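Local coordinates for protein shikimate dehydrogenase (NADP(+)) (Thermus thermophilus, PDB 2D5C) that catalyses the reversible NADPH-linked reduction of 3-dehydroshikimate to shikimate in chorismate biosynthesis, working as a homodimer, at residues A[17-22]-A[230-235]; A[56-61]-A[241-246]; A[102-107]-A[129-134]; A[235-240]-A[251-256]. All blocks are in the same frame, centred on the assembly; numbering follows the deposited sequence.

Contact 1. Residues A[17-22]-A[230-235]; sequences PAMHAF and PMLAWQ. With SKM ((3R,4S,5R)-3,4,5-trihydroxycyclohex-1-ene-1-carboxylic acid), chain E.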
loop_
_atom_site.group_PDB
_atom_site.type_symbol
_atom_site.label_atom_id
_atom_site.label_comp_id
_atom_site.label_asym_id
_atom_site.label_seq_id
_atom_site.Cartn_x
_atom_site.Cartn_y
_atom_site.Cartn_z
ATOM N N PRO A 17 19.075 3.296 -7.264
ATOM C CA PRO A 17 19.473 3.982 -6.034
ATOM C C PRO A 17 19.672 5.477 -6.272
ATOM O O PRO A 17 19.239 6.300 -5.467
ATOM C CB PRO A 17 20.760 3.267 -5.644
ATOM C CG PRO A 17 20.504 1.863 -6.115
ATOM C CD PRO A 17 19.894 2.090 -7.481
ATOM N N ALA A 18 20.322 5.825 -7.380
ATOM C CA ALA A 18 20.565 7.230 -7.714
ATOM C C ALA A 18 19.269 7.984 -8.011
ATOM O O ALA A 18 19.084 9.127 -7.590
ATOM C CB ALA A 18 21.516 7.327 -8.911
ATOM N N MET A 19 18.359 7.349 -8.739
ATOM C CA MET A 19 17.099 8.007 -9.071
ATOM C C MET A 19 16.247 8.296 -7.845
ATOM O O MET A 19 15.674 9.372 -7.714
ATOM C CB MET A 19 16.252 7.142 -10.006
ATOM C CG MET A 19 16.776 6.991 -11.414
ATOM S SD MET A 19 15.465 6.310 -12.456
ATOM C CE MET A 19 15.304 4.639 -11.795
ATOM N N HIS A 20 16.145 7.311 -6.964
ATOM C CA HIS A 20 15.257 7.525 -5.823
ATOM C C HIS A 20 15.929 8.347 -4.716
ATOM O O HIS A 20 15.279 8.986 -3.899
ATOM C CB HIS A 20 14.843 6.157 -5.277
ATOM C CG HIS A 20 13.854 5.519 -6.217
ATOM N ND1 HIS A 20 14.216 4.715 -7.247
ATOM C CD2 HIS A 20 12.459 5.626 -6.207
ATOM C CE1 HIS A 20 13.066 4.347 -7.842
ATOM N NE2 HIS A 20 11.997 4.878 -7.241
ATOM N N ALA A 21 17.256 8.424 -4.693
ATOM C CA ALA A 21 17.919 9.294 -3.729
ATOM C C ALA A 21 17.448 10.688 -4.114
ATOM O O ALA A 21 17.123 11.511 -3.257
ATOM C CB ALA A 21 19.437 9.180 -3.862
ATOM N N PHE A 22 17.394 10.946 -5.420
ATOM C CA PHE A 22 16.909 12.226 -5.912
ATOM C C PHE A 22 15.443 12.389 -5.506
ATOM O O PHE A 22 15.033 13.441 -5.024
ATOM C CB PHE A 22 16.990 12.306 -7.440
ATOM C CG PHE A 22 16.126 13.387 -8.023
ATOM C CD1 PHE A 22 16.504 14.726 -7.933
ATOM C CD2 PHE A 22 14.883 13.079 -8.578
ATOM C CE1 PHE A 22 15.663 15.736 -8.377
ATOM C CE2 PHE A 22 14.030 14.086 -9.024
ATOM C CZ PHE A 22 14.418 15.417 -8.924
ATOM N N PRO A 230 14.219 7.081 -20.203
ATOM C CA PRO A 230 12.909 7.653 -19.891
ATOM C C PRO A 230 11.971 6.631 -19.238
ATOM O O PRO A 230 11.265 6.965 -18.283
ATOM C CB PRO A 230 12.414 8.139 -21.248
ATOM C CG PRO A 230 13.708 8.562 -21.917
ATOM C CD PRO A 230 14.614 7.404 -21.588
ATOM N N MET A 231 11.953 5.396 -19.742
ATOM C CA MET A 231 11.086 4.367 -19.153
ATOM C C MET A 231 11.573 4.029 -17.745
ATOM O O MET A 231 10.772 3.831 -16.830
ATOM C CB MET A 231 11.096 3.088 -19.998
ATOM C CG MET A 231 10.183 1.986 -19.456
ATOM S SD MET A 231 10.180 0.525 -20.529
ATOM C CE MET A 231 9.368 -0.700 -19.471
ATOM N N LEU A 232 12.890 3.959 -17.568
ATOM C CA LEU A 232 13.444 3.638 -16.258
ATOM C C LEU A 232 12.980 4.670 -15.229
ATOM O O LEU A 232 12.568 4.323 -14.115
ATOM C CB LEU A 232 14.978 3.617 -16.321
ATOM C CG LEU A 232 15.708 3.264 -15.020
ATOM C CD1 LEU A 232 15.326 1.869 -14.577
ATOM C CD2 LEU A 232 17.219 3.351 -15.238
ATOM N N ALA A 233 13.036 5.938 -15.619
ATOM C CA ALA A 233 12.641 7.043 -14.742
ATOM C C ALA A 233 11.152 7.058 -14.426
ATOM O O ALA A 233 10.754 7.309 -13.283
ATOM C CB ALA A 233 13.034 8.370 -15.367
ATOM N N TRP A 234 10.323 6.807 -15.434
ATOM C CA TRP A 234 8.886 6.802 -15.211
ATOM C C TRP A 234 8.407 5.604 -14.396
ATOM O O TRP A 234 7.574 5.766 -13.495
ATOM C CB TRP A 234 8.147 6.876 -16.547
ATOM C CG TRP A 234 7.849 8.276 -16.934
ATOM C CD1 TRP A 234 8.514 9.036 -17.851
ATOM C CD2 TRP A 234 6.830 9.109 -16.381
ATOM N NE1 TRP A 234 7.968 10.296 -17.906
ATOM C CE2 TRP A 234 6.931 10.369 -17.013
ATOM C CE3 TRP A 234 5.837 8.913 -15.409
ATOM C CZ2 TRP A 234 6.078 11.429 -16.709
ATOM C CZ3 TRP A 234 4.990 9.965 -15.103
ATOM C CH2 TRP A 234 5.114 11.212 -15.755
ATOM N N GLN A 235 8.908 4.407 -14.689
ATOM C CA GLN A 235 8.460 3.269 -13.896
ATOM C C GLN A 235 8.876 3.487 -12.443
ATOM O O GLN A 235 8.166 3.078 -11.512
ATOM C CB GLN A 235 9.004 1.942 -14.453
ATOM C CG GLN A 235 10.521 1.714 -14.363
ATOM C CD GLN A 235 11.006 1.347 -12.971
ATOM O OE1 GLN A 235 10.364 0.570 -12.252
ATOM N NE2 GLN A 235 12.166 1.886 -12.589
HETATM O O12 SKM E . 11.252 -2.589 -13.503
HETATM C C8 SKM E . 12.520 -1.978 -13.227
HETATM C C6 SKM E . 12.884 -2.192 -11.732
HETATM O O7 SKM E . 11.867 -1.611 -10.918
HETATM C C5 SKM E . 14.248 -1.540 -11.387
HETATM C C4 SKM E . 15.288 -1.698 -12.498
HETATM C C1 SKM E . 16.689 -1.313 -12.190
HETATM O O2 SKM E . 17.000 -0.852 -10.963
HETATM O O3 SKM E . 17.566 -1.412 -13.038
HETATM C C10 SKM E . 15.001 -2.160 -13.718
HETATM C C9 SKM E . 13.616 -2.594 -14.149
HETATM O O11 SKM E . 13.546 -4.027 -14.083
#
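Met19 lays its thioether end over Leu232 and Ala233, joining helix 16-26 of the substrate-binding domain to helix 229-244, a helix-on-helix packing beside the shikimate pocket. The short axes run 10.7 Å apart at -50°, wide enough that one long side chain does most of the bridging. Met19 is extended through chi2 and bends only at chi3 (-68°), which turns its methyl toward the shikimate side: CE sits 3.5 Å from Leu232 CG, while SD rests 3.7 Å from Ala233 CA, against the backbone beside the small alanine side chain. The two longer side chains, Met19 and Leu232, lie at a slant to each other. Leu232 also faces the substrate, its CD1 lying 4.1 Å from shikimate C4, and touches Leu15 and Tyr207 of the same pocket. Next to Met19, His20 ND1 lies on Ser16 O, and its NE2 probably hydrogen-bonds to Gly236 O. One turn along from Leu232, Gln235 folds back on its own helix. Its NE2 donates at 2.9 Å to a lone pair of Leu232 O, in the plane of that carbonyl, although the acceptor stands 22° out of the glutamine amide plane. That bond restrains the rotation of the amide and leaves the oxygen end for the ligand: shikimate O7 donates to Gln235 OE1 at 3.0 Å.

Contact 2. Residues A[56-61]-A[241-246]; sequences GVNLTL and RLWTGL. With SKM ((3R,4S,5R)-3,4,5-trihydroxycyclohex-1-ene-1-carboxylic acid), chain E; SO4 (sulfate ion), chain F.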
loop_
_atom_site.group_PDB
_atom_site.type_symbol
_atom_site.label_atom_id
_atom_site.label_comp_id
_atom_site.label_asym_id
_atom_site.label_seq_id
_atom_site.Cartn_x
_atom_site.Cartn_y
_atom_site.Cartn_z
ATOM N N GLY A 56 8.910 -0.673 0.626
ATOM C CA GLY A 56 8.694 -1.149 -0.726
ATOM C C GLY A 56 9.999 -1.499 -1.401
ATOM O O GLY A 56 11.072 -1.078 -0.968
ATOM N N VAL A 57 9.913 -2.299 -2.454
ATOM C CA VAL A 57 11.103 -2.675 -3.198
ATOM C C VAL A 57 10.733 -2.829 -4.647
ATOM O O VAL A 57 9.567 -3.069 -4.982
ATOM C CB VAL A 57 11.713 -4.034 -2.738
ATOM C CG1 VAL A 57 12.153 -3.963 -1.292
ATOM C CG2 VAL A 57 10.701 -5.172 -2.955
ATOM N N ASN A 58 11.726 -2.640 -5.508
ATOM C CA ASN A 58 11.554 -2.847 -6.938
ATOM C C ASN A 58 12.173 -4.219 -7.152
ATOM O O ASN A 58 13.050 -4.636 -6.384
ATOM C CB ASN A 58 12.312 -1.788 -7.745
ATOM C CG ASN A 58 11.526 -0.507 -7.900
ATOM O OD1 ASN A 58 12.057 0.594 -7.716
ATOM N ND2 ASN A 58 10.246 -0.641 -8.253
ATOM N N LEU A 59 11.687 -4.941 -8.159
ATOM C CA LEU A 59 12.216 -6.262 -8.460
ATOM C C LEU A 59 12.742 -6.243 -9.877
ATOM O O LEU A 59 12.124 -5.660 -10.766
ATOM C CB LEU A 59 11.126 -7.340 -8.356
ATOM C CG LEU A 59 10.419 -7.573 -7.026
ATOM C CD1 LEU A 59 9.468 -8.744 -7.190
ATOM C CD2 LEU A 59 11.424 -7.853 -5.915
ATOM N N THR A 60 13.885 -6.887 -10.083
ATOM C CA THR A 60 14.486 -6.957 -11.408
ATOM C C THR A 60 14.870 -8.426 -11.637
ATOM O O THR A 60 14.558 -9.280 -10.803
ATOM C CB THR A 60 15.729 -6.016 -11.487
ATOM O OG1 THR A 60 15.973 -5.651 -12.851
ATOM C CG2 THR A 60 16.962 -6.692 -10.913
ATOM N N LEU A 61 15.532 -8.733 -12.751
ATOM C CA LEU A 61 15.930 -10.116 -13.033
ATOM C C LEU A 61 16.676 -10.753 -11.871
ATOM O O LEU A 61 17.466 -10.095 -11.190
ATOM C CB LEU A 61 16.847 -10.198 -14.249
ATOM C CG LEU A 61 16.325 -9.908 -15.650
ATOM C CD1 LEU A 61 16.026 -8.428 -15.806
ATOM C CD2 LEU A 61 17.385 -10.346 -16.649
ATOM N N ARG A 241 5.305 6.739 -6.145
ATOM C CA ARG A 241 3.983 7.230 -5.811
ATOM C C ARG A 241 3.172 6.091 -5.210
ATOM O O ARG A 241 2.387 6.313 -4.299
ATOM C CB ARG A 241 3.265 7.805 -7.041
ATOM C CG ARG A 241 1.935 8.462 -6.699
ATOM C CD ARG A 241 1.287 9.070 -7.923
ATOM N NE ARG A 241 1.026 8.064 -8.944
ATOM C CZ ARG A 241 0.604 8.336 -10.176
ATOM N NH1 ARG A 241 0.394 9.593 -10.552
ATOM N NH2 ARG A 241 0.386 7.343 -11.031
ATOM N N LEU A 242 3.342 4.867 -5.716
ATOM C CA LEU A 242 2.605 3.744 -5.128
ATOM C C LEU A 242 2.993 3.600 -3.661
ATOM O O LEU A 242 2.140 3.390 -2.802
ATOM C CB LEU A 242 2.915 2.421 -5.836
ATOM C CG LEU A 242 2.433 2.228 -7.271
ATOM C CD1 LEU A 242 2.811 0.835 -7.739
ATOM C CD2 LEU A 242 0.936 2.428 -7.349
ATOM N N TRP A 243 4.288 3.713 -3.374
ATOM C CA TRP A 243 4.768 3.568 -2.006
ATOM C C TRP A 243 4.395 4.694 -1.045
ATOM O O TRP A 243 4.128 4.437 0.123
ATOM C CB TRP A 243 6.297 3.444 -1.976
ATOM C CG TRP A 243 6.841 2.263 -2.690
ATOM C CD1 TRP A 243 6.281 1.012 -2.779
ATOM C CD2 TRP A 243 8.079 2.203 -3.406
ATOM N NE1 TRP A 243 7.099 0.181 -3.515
ATOM C CE2 TRP A 243 8.208 0.887 -3.912
ATOM C CE3 TRP A 243 9.095 3.137 -3.668
ATOM C CZ2 TRP A 243 9.311 0.481 -4.669
ATOM C CZ3 TRP A 243 10.203 2.727 -4.427
ATOM C CH2 TRP A 243 10.297 1.412 -4.916
ATOM N N THR A 244 4.372 5.934 -1.530
ATOM C CA THR A 244 4.122 7.084 -0.651
ATOM C C THR A 244 2.908 7.964 -0.919
ATOM O O THR A 244 2.495 8.721 -0.039
ATOM C CB THR A 244 5.310 8.048 -0.695
ATOM O OG1 THR A 244 5.387 8.624 -2.011
ATOM C CG2 THR A 244 6.606 7.323 -0.402
ATOM N N GLY A 245 2.371 7.895 -2.135
ATOM C CA GLY A 245 1.255 8.741 -2.499
ATOM C C GLY A 245 1.788 10.025 -3.125
ATOM O O GLY A 245 1.026 10.907 -3.505
ATOM N N LEU A 246 3.110 10.126 -3.239
ATOM C CA LEU A 246 3.745 11.314 -3.818
ATOM C C LEU A 246 4.462 10.975 -5.119
ATOM O O LEU A 246 5.127 9.951 -5.206
ATOM C CB LEU A 246 4.759 11.901 -2.828
ATOM C CG LEU A 246 4.195 12.437 -1.505
ATOM C CD1 LEU A 246 5.329 12.784 -0.563
ATOM C CD2 LEU A 246 3.327 13.646 -1.781
HETATM O O12 SKM E . 11.252 -2.589 -13.503
HETATM C C8 SKM E . 12.520 -1.978 -13.227
HETATM C C6 SKM E . 12.884 -2.192 -11.732
HETATM O O7 SKM E . 11.867 -1.611 -10.918
HETATM C C5 SKM E . 14.248 -1.540 -11.387
HETATM C C4 SKM E . 15.288 -1.698 -12.498
HETATM C C1 SKM E . 16.689 -1.313 -12.190
HETATM O O2 SKM E . 17.000 -0.852 -10.963
HETATM O O3 SKM E . 17.566 -1.412 -13.038
HETATM C C10 SKM E . 15.001 -2.160 -13.718
HETATM C C9 SKM E . 13.616 -2.594 -14.149
HETATM O O11 SKM E . 13.546 -4.027 -14.083
HETATM S S SO4 F . -1.443 5.525 -7.793
HETATM O O1 SO4 F . 0.140 5.473 -7.446
HETATM O O2 SO4 F . -2.080 4.841 -6.686
HETATM O O3 SO4 F . -1.834 6.765 -7.921
HETATM O O4 SO4 F . -1.546 4.714 -8.981
#
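Trp243, near the C-terminal end of helix 229-244, lies against strand 56-59 with one ring face on Gly56; its CG stands anti to the carbonyl carbon (chi1 -62°), which carries the indole out to the strand. This is a CH-pi contact: Gly56 CA stands 3.8 Å from the centroid of the five-membered ring, 24° off its normal. A side chain at Gly56 would run into Trp243 NE1, so the close approach depends on glycine. At the ring edge, carbons meet oxygens. Val57 O packs 3.6 Å from Trp243 CZ2, and Asn58 OD1 3.4 Å from Trp243 CH2, with the amide turned 46° from the ring plane. The hydrogen bonds of the polar ends go elsewhere: Trp243 NE1 to Val87 O, Asn58 OD1 to Tyr33 OH, and Asn58 ND2 to Asn85 O. The Asn58 amide is therefore fixed from both ends, while Asn58 CB packs 3.2 Å from shikimate O7. Further along, Thr60 OG1 shares a hydrogen bond of 3.2 Å with shikimate O11. On the helix side, Leu246 N donates to Thr244 OG1 in an ST turn. Arg241 NE donates at 3.1 Å to O1 of a sulfate probably from the crystallisation liquor, which Glu91 N of the second subunit also binds. An indole whose face meets glycine and whose N-H is held by a backbone carbonyl thus backs the asparagine that borders the substrate.

Contact 3. Residues A[102-107]-A[129-134]; sequences PGFLEA and RAVAFA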
loop_
_atom_site.group_PDB
_atom_site.type_symbol
_atom_site.label_atom_id
_atom_site.label_comp_id
_atom_site.label_asym_id
_atom_site.label_seq_id
_atom_site.Cartn_x
_atom_site.Cartn_y
_atom_site.Cartn_z
ATOM N N PRO A 102 2.759 1.102 -17.365
ATOM C CA PRO A 102 2.355 2.509 -17.445
ATOM C C PRO A 102 3.556 3.440 -17.657
ATOM O O PRO A 102 3.440 4.473 -18.316
ATOM C CB PRO A 102 1.655 2.743 -16.106
ATOM C CG PRO A 102 2.329 1.752 -15.191
ATOM C CD PRO A 102 2.404 0.528 -16.058
ATOM N N GLY A 103 4.701 3.054 -17.109
ATOM C CA GLY A 103 5.906 3.859 -17.258
ATOM C C GLY A 103 6.309 3.954 -18.718
ATOM O O GLY A 103 6.738 5.003 -19.209
ATOM N N PHE A 104 6.161 2.847 -19.435
ATOM C CA PHE A 104 6.514 2.830 -20.852
ATOM C C PHE A 104 5.678 3.841 -21.664
ATOM O O PHE A 104 6.211 4.606 -22.464
ATOM C CB PHE A 104 6.330 1.415 -21.401
ATOM C CG PHE A 104 6.656 1.293 -22.852
ATOM C CD1 PHE A 104 7.977 1.221 -23.273
ATOM C CD2 PHE A 104 5.643 1.267 -23.797
ATOM C CE1 PHE A 104 8.281 1.127 -24.627
ATOM C CE2 PHE A 104 5.938 1.176 -25.148
ATOM C CZ PHE A 104 7.263 1.104 -25.559
ATOM N N LEU A 105 4.363 3.854 -21.456
ATOM C CA LEU A 105 3.501 4.783 -22.172
ATOM C C LEU A 105 3.837 6.241 -21.821
ATOM O O LEU A 105 3.836 7.104 -22.697
ATOM C CB LEU A 105 2.020 4.493 -21.866
ATOM C CG LEU A 105 1.461 3.166 -22.390
ATOM C CD1 LEU A 105 -0.035 3.040 -22.062
ATOM C CD2 LEU A 105 1.669 3.103 -23.894
ATOM N N GLU A 106 4.144 6.504 -20.553
ATOM C CA GLU A 106 4.486 7.867 -20.136
ATOM C C GLU A 106 5.790 8.286 -20.813
ATOM O O GLU A 106 5.916 9.420 -21.286
ATOM C CB GLU A 106 4.665 7.942 -18.617
ATOM C CG GLU A 106 3.445 7.538 -17.788
ATOM C CD GLU A 106 2.363 8.606 -17.747
ATOM O OE1 GLU A 106 1.558 8.581 -16.792
ATOM O OE2 GLU A 106 2.309 9.461 -18.660
ATOM N N ALA A 107 6.752 7.366 -20.862
ATOM C CA ALA A 107 8.048 7.639 -21.495
ATOM C C ALA A 107 7.874 7.925 -22.984
ATOM O O ALA A 107 8.512 8.833 -23.529
ATOM C CB ALA A 107 8.997 6.457 -21.290
ATOM N N ARG A 129 6.410 -8.556 -22.019
ATOM C CA ARG A 129 4.981 -8.701 -21.756
ATOM C C ARG A 129 4.384 -7.402 -21.217
ATOM O O ARG A 129 3.223 -7.073 -21.495
ATOM C CB ARG A 129 4.728 -9.850 -20.768
ATOM C CG ARG A 129 5.012 -11.240 -21.363
ATOM C CD ARG A 129 4.763 -12.357 -20.327
ATOM N NE ARG A 129 3.361 -12.433 -19.918
ATOM C CZ ARG A 129 2.407 -13.128 -20.534
ATOM N NH1 ARG A 129 2.673 -13.847 -21.624
ATOM N NH2 ARG A 129 1.173 -13.109 -20.049
ATOM N N ALA A 130 5.178 -6.651 -20.459
ATOM C CA ALA A 130 4.692 -5.399 -19.896
ATOM C C ALA A 130 4.517 -4.373 -21.017
ATOM O O ALA A 130 3.522 -3.648 -21.063
ATOM C CB ALA A 130 5.669 -4.878 -18.828
ATOM N N VAL A 131 5.484 -4.313 -21.924
ATOM C CA VAL A 131 5.409 -3.376 -23.046
ATOM C C VAL A 131 4.231 -3.725 -23.960
ATOM O O VAL A 131 3.474 -2.842 -24.378
ATOM C CB VAL A 131 6.734 -3.381 -23.856
ATOM C CG1 VAL A 131 6.577 -2.582 -25.147
ATOM C CG2 VAL A 131 7.838 -2.763 -23.002
ATOM N N ALA A 132 4.074 -5.008 -24.274
ATOM C CA ALA A 132 2.970 -5.442 -25.116
ATOM C C ALA A 132 1.636 -5.084 -24.450
ATOM O O ALA A 132 0.700 -4.631 -25.113
ATOM C CB ALA A 132 3.057 -6.968 -25.365
ATOM N N PHE A 133 1.549 -5.290 -23.136
ATOM C CA PHE A 133 0.337 -4.970 -22.387
ATOM C C PHE A 133 0.022 -3.477 -22.468
ATOM O O PHE A 133 -1.123 -3.075 -22.694
ATOM C CB PHE A 133 0.504 -5.381 -20.921
ATOM C CG PHE A 133 -0.716 -5.122 -20.068
ATOM C CD1 PHE A 133 -0.945 -3.864 -19.516
ATOM C CD2 PHE A 133 -1.636 -6.136 -19.830
ATOM C CE1 PHE A 133 -2.078 -3.628 -18.739
ATOM C CE2 PHE A 133 -2.770 -5.902 -19.052
ATOM C CZ PHE A 133 -2.982 -4.643 -18.511
ATOM N N ALA A 134 1.047 -2.655 -22.296
ATOM C CA ALA A 134 0.877 -1.213 -22.354
ATOM C C ALA A 134 0.451 -0.741 -23.742
ATOM O O ALA A 134 -0.459 0.093 -23.869
ATOM C CB ALA A 134 2.174 -0.530 -21.943
#
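Val131 CG1 lies over one face of the Phe104 ring, offset toward its rim, 3.9 Å from the centroid and 18° off the normal, a CH-pi contact. Chi1 of Phe104 (180°) sets CG trans to the backbone N and carries the ring out to the valine, while Phe104 CD2 also comes to 4.3 Å from Ala134 CB. Beside it, Leu105 CG packs 3.8 Å from Ala134 CB, and Leu105 CD1 is 3.5 Å from Ala134 O. Shortening Leu105 to an alanine is likely to strip Ala134 CB and its carbonyl of their leucine neighbour. The small Ala134 is consistent with the close approach of the axes of segments 102-107 and 129-134, which come to 8.8 Å and cross at -62°. Helix 126-137 follows the glycine-rich NADP-binding turn of the Rossmann domain, and Val131 touches Leu205, another NADP-binding residue. Farther out, Phe104 packs on Met231 of helix 229-244. On helix 126-137, Arg129 forms a salt bridge with Glu158 and hydrogen bonds to the carbonyls of Arg80 and Ile81.

Contact 4. Residues A[235-240]-A[251-256]; sequences QGALAF and SGMEEA. With SKM ((3R,4S,5R)-3,4,5-trihydroxycyclohex-1-ene-1-carboxylic acid), chain E.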
loop_
_atom_site.group_PDB
_atom_site.type_symbol
_atom_site.label_atom_id
_atom_site.label_comp_id
_atom_site.label_asym_id
_atom_site.label_seq_id
_atom_site.Cartn_x
_atom_site.Cartn_y
_atom_site.Cartn_z
ATOM N N GLN A 235 8.908 4.407 -14.689
ATOM C CA GLN A 235 8.460 3.269 -13.896
ATOM C C GLN A 235 8.876 3.487 -12.443
ATOM O O GLN A 235 8.166 3.078 -11.512
ATOM C CB GLN A 235 9.004 1.942 -14.453
ATOM C CG GLN A 235 10.521 1.714 -14.363
ATOM C CD GLN A 235 11.006 1.347 -12.971
ATOM O OE1 GLN A 235 10.364 0.570 -12.252
ATOM N NE2 GLN A 235 12.166 1.886 -12.589
ATOM N N GLY A 236 10.014 4.166 -12.250
ATOM C CA GLY A 236 10.493 4.445 -10.908
ATOM C C GLY A 236 9.637 5.489 -10.202
ATOM O O GLY A 236 9.273 5.305 -9.036
ATOM N N ALA A 237 9.318 6.588 -10.881
ATOM C CA ALA A 237 8.492 7.636 -10.278
ATOM C C ALA A 237 7.129 7.070 -9.904
ATOM O O ALA A 237 6.576 7.376 -8.844
ATOM C CB ALA A 237 8.309 8.803 -11.248
ATOM N N LEU A 238 6.588 6.238 -10.787
ATOM C CA LEU A 238 5.287 5.632 -10.521
ATOM C C LEU A 238 5.348 4.696 -9.328
ATOM O O LEU A 238 4.387 4.609 -8.556
ATOM C CB LEU A 238 4.785 4.872 -11.749
ATOM C CG LEU A 238 4.422 5.745 -12.947
ATOM C CD1 LEU A 238 4.031 4.853 -14.112
ATOM C CD2 LEU A 238 3.290 6.687 -12.593
ATOM N N ALA A 239 6.459 3.991 -9.165
ATOM C CA ALA A 239 6.584 3.076 -8.030
ATOM C C ALA A 239 6.662 3.889 -6.741
ATOM O O ALA A 239 6.083 3.520 -5.715
ATOM C CB ALA A 239 7.838 2.204 -8.170
ATOM N N PHE A 240 7.391 5.000 -6.792
ATOM C CA PHE A 240 7.521 5.857 -5.617
ATOM C C PHE A 240 6.154 6.390 -5.180
ATOM O O PHE A 240 5.874 6.494 -3.981
ATOM C CB PHE A 240 8.469 7.028 -5.912
ATOM C CG PHE A 240 8.989 7.697 -4.675
ATOM C CD1 PHE A 240 10.235 7.361 -4.160
ATOM C CD2 PHE A 240 8.210 8.645 -4.011
ATOM C CE1 PHE A 240 10.711 7.965 -2.985
ATOM C CE2 PHE A 240 8.667 9.250 -2.847
ATOM C CZ PHE A 240 9.920 8.912 -2.331
ATOM N N SER A 251 11.465 13.611 -14.889
ATOM C CA SER A 251 12.606 14.155 -15.621
ATOM C C SER A 251 13.804 14.297 -14.689
ATOM O O SER A 251 14.951 14.106 -15.098
ATOM C CB SER A 251 12.244 15.509 -16.232
ATOM O OG SER A 251 11.260 15.363 -17.243
ATOM N N GLY A 252 13.536 14.637 -13.433
ATOM C CA GLY A 252 14.608 14.772 -12.467
ATOM C C GLY A 252 15.239 13.420 -12.198
ATOM O O GLY A 252 16.454 13.297 -12.065
ATOM N N MET A 253 14.406 12.389 -12.109
ATOM C CA MET A 253 14.918 11.056 -11.876
ATOM C C MET A 253 15.704 10.562 -13.091
ATOM O O MET A 253 16.682 9.831 -12.948
ATOM C CB MET A 253 13.763 10.100 -11.554
ATOM C CG MET A 253 13.128 10.404 -10.201
ATOM S SD MET A 253 11.714 9.338 -9.799
ATOM C CE MET A 253 12.554 7.779 -9.654
ATOM N N GLU A 254 15.282 10.964 -14.283
ATOM C CA GLU A 254 15.972 10.532 -15.496
ATOM C C GLU A 254 17.371 11.132 -15.485
ATOM O O GLU A 254 18.364 10.435 -15.710
ATOM C CB GLU A 254 15.228 11.003 -16.742
ATOM C CG GLU A 254 15.706 10.325 -18.018
ATOM C CD GLU A 254 15.154 10.978 -19.262
ATOM O OE1 GLU A 254 13.952 11.323 -19.273
ATOM O OE2 GLU A 254 15.923 11.138 -20.232
ATOM N N GLU A 255 17.431 12.428 -15.199
ATOM C CA GLU A 255 18.697 13.149 -15.141
ATOM C C GLU A 255 19.643 12.518 -14.128
ATOM O O GLU A 255 20.846 12.419 -14.365
ATOM C CB GLU A 255 18.442 14.613 -14.777
ATOM C CG GLU A 255 19.695 15.466 -14.686
ATOM C CD GLU A 255 20.601 15.295 -15.891
ATOM O OE1 GLU A 255 20.079 15.270 -17.028
ATOM O OE2 GLU A 255 21.834 15.198 -15.703
ATOM N N ALA A 256 19.090 12.074 -13.003
ATOM C CA ALA A 256 19.877 11.450 -11.950
ATOM C C ALA A 256 20.470 10.111 -12.389
ATOM O O ALA A 256 21.584 9.761 -12.002
ATOM C CB ALA A 256 19.011 11.254 -10.703
HETATM O O12 SKM E . 11.252 -2.589 -13.503
HETATM C C8 SKM E . 12.520 -1.978 -13.227
HETATM C C6 SKM E . 12.884 -2.192 -11.732
HETATM O O7 SKM E . 11.867 -1.611 -10.918
HETATM C C5 SKM E . 14.248 -1.540 -11.387
HETATM C C4 SKM E . 15.288 -1.698 -12.498
HETATM C C1 SKM E . 16.689 -1.313 -12.190
HETATM O O2 SKM E . 17.000 -0.852 -10.963
HETATM O O3 SKM E . 17.566 -1.412 -13.038
HETATM C C10 SKM E . 15.001 -2.160 -13.718
HETATM C C9 SKM E . 13.616 -2.594 -14.149
HETATM O O11 SKM E . 13.546 -4.027 -14.083
#
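Met253 is extended through chi2 (178°) and bent at chi3 (66°), a turn that swings its methyl against the backbone of helix 229-244. There CE lies 3.7 Å from Gly236 C and from Ala237 N, while SD sits 3.7 Å from Ala237 CB. A side chain on Gly236 would crowd that methyl, so the glycine allows the thioether to settle on bare helix backbone. Met253 also packs on Met19 and Phe22 of helix 16-26, and Pro248 borders it from the turn between the two helices. One residue before Gly236, Gln235 belongs to the shikimate pocket, and its backbone carbonyl accepts from Thr99 OG1. A leucine in place of Gln235 is likely to leave shikimate O7 without its acceptor and the carbonyl of Leu232 without the amide that now donates to it. These consecutive helices form the C-terminal helical pair of shikimate dehydrogenase, whose first helix lines the substrate site on one flank and receives Met253 on another.

How the contacts relate
Starting from the N terminus, the chain lays down helix 16-26 and strand 56-59 in the substrate-binding domain, then reaches helix 100-110 and the Rossmann domain. Contact 3 closes a short loop there, between helices 100-110 and 126-137, and is nested inside the much longer loops closed by contacts 1 and 2. Those two cross, because 17-22 and 56-61 are met in the same order by 230-235 and 241-246 on helix 229-244. Contact 4 follows contact 1 in series, shares Gln235 with it and crosses contact 2. Contacts 1, 2 and 4 all use helix 229-244, tying it to the substrate-binding domain and, through helix 100-110, which Leu238 touches, to the Rossmann side.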